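Local coordinates for protein ABC-type phosphate transport system, periplasmic component (Lactobacillus brevis, PDB 4ECF) that probably captures phosphate outside the membrane as the solute-binding component of the PstSACB ABC transporter and delivers it for import, at residues L30-N35 against T217-A222; S58-G63 against R134-Q139; V195-N200 against G241-D246. All blocks are in the same frame, centred on the assembly; numbering follows the deposited sequence.

Contact 1 of 3, residues L30-N35 against T217-A222; sequences LGTFIN and TGLTKA. With EDO (1,2-ethanediol), chain J.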
loop_
_atom_site.group_PDB
_atom_site.type_symbol
_atom_site.label_atom_id
_atom_site.label_comp_id
_atom_site.label_asym_id
_atom_site.label_seq_id
_atom_site.Cartn_x
_atom_site.Cartn_y
_atom_site.Cartn_z
ATOM N N LEU A 30 -17.718 17.026 17.414
ATOM C CA LEU A 30 -17.143 17.537 18.657
ATOM C C LEU A 30 -16.957 16.429 19.704
ATOM O O LEU A 30 -17.772 15.556 19.826
ATOM C CB LEU A 30 -18.037 18.636 19.219
ATOM C CG LEU A 30 -17.484 19.516 20.360
ATOM C CD1 LEU A 30 -16.295 20.356 19.882
ATOM C CD2 LEU A 30 -18.614 20.397 20.890
ATOM N N GLY A 31 -15.812 16.449 20.379
ATOM C CA GLY A 31 -15.563 15.549 21.506
ATOM C C GLY A 31 -15.049 14.186 21.065
ATOM O O GLY A 31 -15.207 13.202 21.779
ATOM N N THR A 32 -14.516 14.116 19.849
ATOM C CA THR A 32 -13.984 12.873 19.325
ATOM C C THR A 32 -12.479 12.974 19.045
ATOM O O THR A 32 -11.982 13.997 18.671
ATOM C CB THR A 32 -14.737 12.364 18.084
ATOM O OG1 THR A 32 -14.552 13.257 16.979
ATOM C CG2 THR A 32 -16.211 12.110 18.394
ATOM N N PHE A 33 -11.791 11.840 19.166
ATOM C CA PHE A 33 -10.348 11.753 19.006
ATOM C C PHE A 33 -10.017 10.464 18.290
ATOM O O PHE A 33 -10.488 9.403 18.687
ATOM C CB PHE A 33 -9.657 11.737 20.378
ATOM C CG PHE A 33 -9.942 12.956 21.194
ATOM C CD1 PHE A 33 -11.094 13.009 21.979
ATOM C CD2 PHE A 33 -9.113 14.070 21.126
ATOM C CE1 PHE A 33 -11.403 14.156 22.719
ATOM C CE2 PHE A 33 -9.413 15.216 21.871
ATOM C CZ PHE A 33 -10.555 15.251 22.658
ATOM N N ILE A 34 -9.234 10.553 17.214
ATOM C CA ILE A 34 -8.850 9.384 16.450
ATOM C C ILE A 34 -7.342 9.416 16.303
ATOM O O ILE A 34 -6.787 10.281 15.614
ATOM C CB ILE A 34 -9.548 9.342 15.060
ATOM C CG1 ILE A 34 -11.087 9.352 15.271
ATOM C CG2 ILE A 34 -9.069 8.138 14.240
ATOM C CD1 ILE A 34 -11.845 9.488 13.969
ATOM N N ASN A 35 -6.695 8.412 16.893
ATOM C CA ASN A 35 -5.247 8.311 16.921
ATOM C C ASN A 35 -4.846 7.313 15.871
ATOM O O ASN A 35 -5.390 6.236 15.825
ATOM C CB ASN A 35 -4.822 7.814 18.279
ATOM C CG ASN A 35 -5.234 8.749 19.370
ATOM O OD1 ASN A 35 -4.694 9.837 19.484
ATOM N ND2 ASN A 35 -6.248 8.357 20.143
ATOM N N THR A 217 -18.679 -1.034 17.468
ATOM C CA THR A 217 -19.666 -0.112 18.072
ATOM C C THR A 217 -19.057 1.280 18.260
ATOM O O THR A 217 -17.854 1.502 18.031
ATOM C CB THR A 217 -20.125 -0.637 19.462
ATOM O OG1 THR A 217 -18.990 -0.750 20.313
ATOM C CG2 THR A 217 -20.796 -2.022 19.322
ATOM N N GLY A 218 -19.902 2.233 18.655
ATOM C CA GLY A 218 -19.466 3.541 19.056
ATOM C C GLY A 218 -18.678 4.240 17.947
ATOM O O GLY A 218 -18.991 4.154 16.765
ATOM N N LEU A 219 -17.625 4.901 18.370
ATOM C CA LEU A 219 -16.850 5.744 17.449
ATOM C C LEU A 219 -16.153 4.930 16.380
ATOM O O LEU A 219 -16.060 5.388 15.220
ATOM C CB LEU A 219 -15.838 6.600 18.228
ATOM C CG LEU A 219 -14.892 7.518 17.430
ATOM C CD1 LEU A 219 -15.704 8.398 16.495
ATOM C CD2 LEU A 219 -13.987 8.323 18.401
ATOM N N THR A 220 -15.677 3.725 16.716
ATOM C CA THR A 220 -15.098 2.849 15.717
ATOM C C THR A 220 -16.054 2.609 14.569
ATOM O O THR A 220 -15.684 2.766 13.389
ATOM C CB THR A 220 -14.649 1.497 16.325
ATOM O OG1 THR A 220 -13.740 1.743 17.408
ATOM C CG2 THR A 220 -14.001 0.610 15.235
ATOM N N LYS A 221 -17.288 2.249 14.903
ATOM C CA LYS A 221 -18.318 1.979 13.893
ATOM C C LYS A 221 -18.629 3.247 13.095
ATOM O O LYS A 221 -18.674 3.202 11.842
ATOM C CB LYS A 221 -19.591 1.451 14.568
ATOM C CG LYS A 221 -20.772 1.262 13.632
ATOM C CD LYS A 221 -21.963 0.753 14.430
ATOM C CE LYS A 221 -23.233 0.549 13.620
ATOM N NZ LYS A 221 -23.116 -0.578 12.632
ATOM N N ALA A 222 -18.814 4.360 13.802
ATOM C CA ALA A 222 -19.143 5.609 13.153
ATOM C C ALA A 222 -18.075 6.074 12.184
ATOM O O ALA A 222 -18.377 6.527 11.083
ATOM C CB ALA A 222 -19.454 6.698 14.179
HETATM C C1 EDO J . -15.713 -0.552 19.359
HETATM O O1 EDO J . -15.959 -1.581 18.422
HETATM C C2 EDO J . -14.284 -0.593 19.892
HETATM O O2 EDO J . -13.531 -1.637 19.249
#

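Contact 2 of 3, residues S58-G63 against R134-Q139; sequences SDLFAG and RATFEQ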
loop_
_atom_site.group_PDB
_atom_site.type_symbol
_atom_site.label_atom_id
_atom_site.label_comp_id
_atom_site.label_asym_id
_atom_site.label_seq_id
_atom_site.Cartn_x
_atom_site.Cartn_y
_atom_site.Cartn_z
ATOM N N SER A 58 -4.914 -2.509 7.054
ATOM C CA SER A 58 -4.249 -3.576 6.320
ATOM C C SER A 58 -4.421 -3.420 4.798
ATOM O O SER A 58 -5.524 -3.125 4.318
ATOM C CB SER A 58 -4.821 -4.909 6.740
ATOM O OG SER A 58 -4.278 -6.024 6.027
ATOM N N ASP A 59 -3.356 -3.703 4.062
ATOM C CA ASP A 59 -3.417 -3.846 2.592
ATOM C C ASP A 59 -3.756 -5.238 2.132
ATOM O O ASP A 59 -3.879 -5.473 0.919
ATOM C CB ASP A 59 -2.055 -3.476 1.923
ATOM C CG ASP A 59 -1.434 -2.252 2.500
ATOM O OD1 ASP A 59 -2.125 -1.249 2.701
ATOM O OD2 ASP A 59 -0.189 -2.269 2.688
ATOM N N LEU A 60 -3.874 -6.172 3.063
ATOM C CA LEU A 60 -4.089 -7.582 2.757
ATOM C C LEU A 60 -5.374 -8.103 3.421
ATOM O O LEU A 60 -5.814 -7.604 4.480
ATOM C CB LEU A 60 -2.906 -8.440 3.230
ATOM C CG LEU A 60 -1.531 -8.031 2.710
ATOM C CD1 LEU A 60 -0.441 -8.930 3.326
ATOM C CD2 LEU A 60 -1.475 -8.030 1.158
ATOM N N PHE A 61 -5.955 -9.146 2.857
ATOM C CA PHE A 61 -6.967 -9.917 3.601
ATOM C C PHE A 61 -6.313 -10.567 4.823
ATOM O O PHE A 61 -5.140 -11.008 4.736
ATOM C CB PHE A 61 -7.642 -10.948 2.692
ATOM C CG PHE A 61 -8.586 -10.334 1.695
ATOM C CD1 PHE A 61 -8.117 -9.801 0.500
ATOM C CD2 PHE A 61 -9.936 -10.289 1.938
ATOM C CE1 PHE A 61 -8.981 -9.245 -0.426
ATOM C CE2 PHE A 61 -10.813 -9.722 1.017
ATOM C CZ PHE A 61 -10.325 -9.218 -0.175
ATOM N N ALA A 62 -7.058 -10.657 5.937
ATOM C CA ALA A 62 -6.484 -11.124 7.194
ATOM C C ALA A 62 -5.876 -12.519 7.072
ATOM O O ALA A 62 -4.754 -12.781 7.595
ATOM C CB ALA A 62 -7.505 -11.084 8.310
ATOM N N GLY A 63 -6.560 -13.381 6.316
ATOM C CA GLY A 63 -6.087 -14.754 6.057
ATOM C C GLY A 63 -4.780 -14.930 5.295
ATOM O O GLY A 63 -4.231 -16.044 5.286
ATOM N N ARG A 134 5.049 -4.822 0.267
ATOM C CA ARG A 134 5.978 -5.823 -0.176
ATOM C C ARG A 134 5.263 -7.110 -0.671
ATOM O O ARG A 134 5.594 -7.618 -1.727
ATOM C CB ARG A 134 7.010 -6.162 0.885
ATOM C CG ARG A 134 7.945 -7.296 0.467
ATOM C CD ARG A 134 9.071 -7.467 1.449
ATOM N NE ARG A 134 9.913 -8.589 1.034
ATOM C CZ ARG A 134 11.099 -8.844 1.565
ATOM N NH1 ARG A 134 11.578 -8.058 2.493
ATOM N NH2 ARG A 134 11.807 -9.879 1.129
ATOM N N ALA A 135 4.270 -7.611 0.083
ATOM C CA ALA A 135 3.545 -8.806 -0.334
ATOM C C ALA A 135 2.881 -8.625 -1.685
ATOM O O ALA A 135 2.916 -9.496 -2.543
ATOM C CB ALA A 135 2.541 -9.217 0.736
ATOM N N THR A 136 2.268 -7.456 -1.872
ATOM C CA THR A 136 1.527 -7.164 -3.109
ATOM C C THR A 136 2.484 -7.042 -4.270
ATOM O O THR A 136 2.237 -7.566 -5.369
ATOM C CB THR A 136 0.659 -5.885 -2.934
ATOM O OG1 THR A 136 -0.263 -6.110 -1.860
ATOM C CG2 THR A 136 -0.139 -5.646 -4.197
ATOM N N PHE A 137 3.636 -6.434 -4.002
ATOM C CA PHE A 137 4.638 -6.190 -5.032
ATOM C C PHE A 137 5.253 -7.529 -5.487
ATOM O O PHE A 137 5.361 -7.809 -6.699
ATOM C CB PHE A 137 5.708 -5.212 -4.530
ATOM C CG PHE A 137 6.758 -4.884 -5.567
ATOM C CD1 PHE A 137 6.450 -4.058 -6.632
ATOM C CD2 PHE A 137 8.059 -5.405 -5.480
ATOM C CE1 PHE A 137 7.412 -3.713 -7.582
ATOM C CE2 PHE A 137 9.015 -5.083 -6.449
ATOM C CZ PHE A 137 8.695 -4.234 -7.482
ATOM N N GLU A 138 5.559 -8.396 -4.528
ATOM C CA GLU A 138 6.129 -9.725 -4.886
ATOM C C GLU A 138 5.141 -10.562 -5.695
ATOM O O GLU A 138 5.511 -11.176 -6.701
ATOM C CB GLU A 138 6.675 -10.447 -3.622
ATOM C CG GLU A 138 7.870 -9.666 -3.013
ATOM C CD GLU A 138 8.726 -10.379 -1.959
ATOM O OE1 GLU A 138 8.224 -11.310 -1.310
ATOM O OE2 GLU A 138 9.895 -9.959 -1.739
ATOM N N GLN A 139 3.866 -10.564 -5.266
ATOM C CA GLN A 139 2.881 -11.369 -5.928
ATOM C C GLN A 139 2.543 -10.836 -7.343
ATOM O O GLN A 139 2.512 -11.602 -8.297
ATOM C CB GLN A 139 1.629 -11.494 -5.072
ATOM C CG GLN A 139 0.514 -12.273 -5.754
ATOM C CD GLN A 139 -0.577 -12.712 -4.779
ATOM O OE1 GLN A 139 -0.653 -12.224 -3.636
ATOM N NE2 GLN A 139 -1.415 -13.651 -5.221
#

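Contact 3 of 3, residues V195-N200 against G241-D246; sequences VNVTTN and GYLSPD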
loop_
_atom_site.group_PDB
_atom_site.type_symbol
_atom_site.label_atom_id
_atom_site.label_comp_id
_atom_site.label_asym_id
_atom_site.label_seq_id
_atom_site.Cartn_x
_atom_site.Cartn_y
_atom_site.Cartn_z
ATOM N N VAL A 195 -6.411 5.061 -13.923
ATOM C CA VAL A 195 -7.193 4.377 -14.947
ATOM C C VAL A 195 -6.653 2.990 -15.193
ATOM O O VAL A 195 -7.399 2.016 -15.334
ATOM C CB VAL A 195 -7.316 5.205 -16.266
ATOM C CG1 VAL A 195 -5.962 5.472 -16.904
ATOM C CG2 VAL A 195 -8.277 4.542 -17.240
ATOM N N ASN A 196 -5.322 2.869 -15.227
ATOM C CA ASN A 196 -4.758 1.555 -15.490
ATOM C C ASN A 196 -5.013 0.560 -14.333
ATOM O O ASN A 196 -5.045 -0.637 -14.545
ATOM C CB ASN A 196 -3.274 1.681 -15.805
ATOM C CG ASN A 196 -3.004 2.230 -17.222
ATOM O OD1 ASN A 196 -3.866 2.167 -18.106
ATOM N ND2 ASN A 196 -1.802 2.741 -17.433
ATOM N N VAL A 197 -5.129 1.043 -13.092
ATOM C CA VAL A 197 -5.477 0.140 -11.979
ATOM C C VAL A 197 -6.938 -0.316 -12.158
ATOM O O VAL A 197 -7.248 -1.505 -11.999
ATOM C CB VAL A 197 -5.302 0.859 -10.618
ATOM C CG1 VAL A 197 -5.917 0.014 -9.497
ATOM C CG2 VAL A 197 -3.832 1.136 -10.305
ATOM N N THR A 198 -7.819 0.609 -12.551
ATOM C CA THR A 198 -9.235 0.238 -12.654
ATOM C C THR A 198 -9.478 -0.909 -13.617
ATOM O O THR A 198 -10.397 -1.693 -13.428
ATOM C CB THR A 198 -10.146 1.423 -13.022
ATOM O OG1 THR A 198 -9.921 1.817 -14.380
ATOM C CG2 THR A 198 -10.003 2.593 -12.053
ATOM N N THR A 199 -8.687 -0.998 -14.681
ATOM C CA THR A 199 -8.841 -2.048 -15.672
ATOM C C THR A 199 -7.958 -3.291 -15.435
ATOM O O THR A 199 -7.986 -4.266 -16.232
ATOM C CB THR A 199 -8.464 -1.495 -17.056
ATOM O OG1 THR A 199 -7.076 -1.109 -17.024
ATOM C CG2 THR A 199 -9.341 -0.284 -17.436
ATOM N N ASN A 200 -7.099 -3.213 -14.419
ATOM C CA ASN A 200 -6.042 -4.192 -14.167
ATOM C C ASN A 200 -4.959 -4.230 -15.264
ATOM O O ASN A 200 -4.158 -5.140 -15.269
ATOM C CB ASN A 200 -6.613 -5.618 -13.897
ATOM C CG ASN A 200 -5.636 -6.521 -13.154
ATOM O OD1 ASN A 200 -5.119 -6.132 -12.104
ATOM N ND2 ASN A 200 -5.383 -7.735 -13.682
ATOM N N GLY A 241 -4.989 9.926 -3.805
ATOM C CA GLY A 241 -4.337 9.008 -4.705
ATOM C C GLY A 241 -4.891 7.606 -4.759
ATOM O O GLY A 241 -4.448 6.821 -5.581
ATOM N N TYR A 242 -5.891 7.306 -3.927
ATOM C CA TYR A 242 -6.499 6.000 -3.904
ATOM C C TYR A 242 -7.654 5.950 -4.890
ATOM O O TYR A 242 -8.109 6.996 -5.395
ATOM C CB TYR A 242 -7.079 5.721 -2.500
ATOM C CG TYR A 242 -6.093 5.809 -1.370
ATOM C CD1 TYR A 242 -5.812 7.027 -0.755
ATOM C CD2 TYR A 242 -5.456 4.677 -0.892
ATOM C CE1 TYR A 242 -4.919 7.124 0.287
ATOM C CE2 TYR A 242 -4.574 4.762 0.156
ATOM C CZ TYR A 242 -4.311 5.973 0.768
ATOM O OH TYR A 242 -3.446 6.093 1.813
ATOM N N LEU A 243 -8.147 4.746 -5.130
ATOM C CA LEU A 243 -9.366 4.524 -5.895
ATOM C C LEU A 243 -10.478 4.145 -4.935
ATOM O O LEU A 243 -10.294 3.356 -4.003
ATOM C CB LEU A 243 -9.164 3.421 -6.950
ATOM C CG LEU A 243 -8.258 3.756 -8.116
ATOM C CD1 LEU A 243 -6.790 3.689 -7.748
ATOM C CD2 LEU A 243 -8.484 2.817 -9.262
ATOM N N SER A 244 -11.660 4.762 -5.108
ATOM C CA SER A 244 -12.853 4.259 -4.462
ATOM C C SER A 244 -13.169 2.910 -5.105
ATOM O O SER A 244 -13.059 2.775 -6.317
ATOM C CB SER A 244 -14.035 5.212 -4.657
ATOM O OG SER A 244 -15.194 4.578 -4.159
ATOM N N PRO A 245 -13.592 1.906 -4.321
ATOM C CA PRO A 245 -13.852 0.602 -4.951
ATOM C C PRO A 245 -14.868 0.594 -6.104
ATOM O O PRO A 245 -14.710 -0.190 -7.029
ATOM C CB PRO A 245 -14.298 -0.262 -3.746
ATOM C CG PRO A 245 -13.568 0.353 -2.600
ATOM C CD PRO A 245 -13.769 1.812 -2.852
ATOM N N ASP A 246 -15.849 1.495 -6.091
ATOM C CA ASP A 246 -16.804 1.623 -7.194
ATOM C C ASP A 246 -16.191 2.086 -8.527
ATOM O O ASP A 246 -16.860 2.018 -9.536
ATOM C CB ASP A 246 -17.864 2.665 -6.838
ATOM C CG ASP A 246 -17.271 4.063 -6.766
ATOM O OD1 ASP A 246 -16.655 4.372 -5.728
ATOM O OD2 ASP A 246 -17.392 4.845 -7.740
#

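Contact 1 of 3, residues L30-N35 against T217-A222
Where Leu-219 packs against Thr-32 and Phe-33, the shortest polar bond lies in the residue just ahead of the helix: Thr-217 N donates to O1 of a 1,2-ethanediol at 2.9 Å, nearly straight at 166°. The diol probably comes from the crystallisation liquor, so this bond reports an accessible amide ahead of helix 218-228 and no biological ligand. The contact itself joins that helix to a beta-alpha-beta crossover of the periplasmic-binding-protein fold, in which strand 4-10, helix 15-28 and strand 32-39 follow one another and the two strands pair in parallel. The axes of strand 32-35 and helix 218-222 stay 10.2 Å apart and make an angle of 73°, and no hydrogen bond crosses between the segments. One side chain spans the gap. Leu-219 holds CG anti to its backbone N (chi1 178°), which carries the isobutyl end out to the strand. Its CD2 methyl does the touching, 4.1 Å from CB of Thr-32. The hydroxyl of Thr-32 is engaged elsewhere: OG1 bonds to the carbonyl of His-29, leaving carbon to face the leucine. Leu-219 also touches Ile-6 of strand 4-10 and Tyr-25 of helix 15-28, which places it at the junction of all three crossover elements. Ile-34 extends its far end toward the helix, and its CG1 lies 4.4 Å from Leu-219 CD2, a loose apolar approach. The same CD2 also sits 3.7 Å from the carbonyl oxygen Phe-33 O.

Contact 2 of 3, residues S58-G63 against R134-Q139
Leu-60 reaches Ala-135 and Thr-136 because its CG stands anti to its own carbonyl carbon (chi1 -55°) and beside the backbone N, which turns both methyls to the helix although the CB bond does not aim there. The two branches divide the work. CD1 meets Ala-135 CB at 4.0 Å, the apolar part of the contact, while CD2 comes to 3.8 Å from Thr-136 OG1. The leucine and threonine side chains run antiparallel, each passing alongside the other. Thr-136 keeps OG1 anti to its carbonyl carbon and beside its backbone N; this hydroxyl bonds back to the carbonyl of Gly-132, and the leucine methyl CD2 merely packs beside it. Each side is braced internally. In residues 58-63, Ser-58 OG donates to Leu-60 O at 2.7 Å, in the carbonyl plane and on a lone pair, tying down the loop that presents the leucine. On the helix, Arg-134 NE forms a salt bridge with Glu-138 OE2 at 3.1 Å, one turn on, meeting the oxygen from above the carboxylate plane, 62° out of it. Glu-138 is further held by Arg-146 and Ser-147, so its charge is probably balanced by two arginines. A phosphate ion, probably from the crystallisation liquor, lies close to Asp-59, consistent with a position beside the ligand cleft expected of a PstS protein. Around the contact, Leu-60 also rests on Thr-41 of helix 41-50, whereas Thr-136 of helix 132-140 touches Ile-83 of strand 73-87 and Ser-206 of strand 205-213, two antiparallel neighbours in the central sheet.

Contact 3 of 3, residues V195-N200 against G241-D246
In this periplasmic-binding-protein fold, the loop after helix 230-239 packs against the last turn of helix 194-198 in a buried apolar contact, with Leu-243 set on Val-197. Leu-243 is the residue of 241-246 that makes it, and the evidence is in its two methyls: CD2 lies 3.8 Å from Val-197 CG1 and 4.0 Å from Val-197 CB, while CD1 is 4.2 Å from the same CG1. The valine and leucine side chains meet at a slant. Val-197 presents CG1 because this methyl stands anti to its backbone N. The methyl CG2 of Thr-198 is modelled too close to Leu-243 CD2, so that detail is doubtful and Val-197 carries the packing. The hydroxyl of Thr-198 turns back into its own helix: with chi1 at 70°, OG1 sits between the backbone N and the carbonyl carbon and donates to Val-195 O at 2.7 Å, with a C=O...donor angle of 126°. That carbonyl also takes a weak bond from Thr-199 N, 3.3 Å away, where the helix is running out. A valine in place of Thr-198 would probably leave Val-195 O with that weak bond as its remaining partner within this last turn. Asn-200 N then bonds to Val-197 O at 3.0 Å. On the opposing segment, Gly-241 ends helix 230-239 in a Schellman motif; its positive phi of 103° accompanies two bonds back into the last turn, and the chain then runs on to Leu-243. Val-80 of strand 73-87 packs on both Val-197 and Leu-243, and its backbone bonds to that of Leu-243. Drawing a late chain segment onto a long central strand and helix 194-198 is consistent with the interlobe region of a two-lobed periplasmic-binding-protein fold.

Overall arrangement
Contact 1 is the outlying one: its centre is about 24 Å from that of the chain, and 27 and 28 Å from the centres of contacts 2 and 3, which lie about 17 Å apart. Along the chain, contact 2 is nested inside the loop closed by contact 1, contacts 1 and 3 cross in sequence, their segments alternating, and contact 2 closes before contact 3 opens. None touches another; the nearest atoms of contacts 2 and 3 are about 7 Å apart. Strands 73-87 and 205-213, paired in the large mixed sheet, border both inner contacts, consistent with their position near the lobe junction, whereas contact 1 lies on strand 32-39, which pairs with strand 4-10, far from the chain's centre.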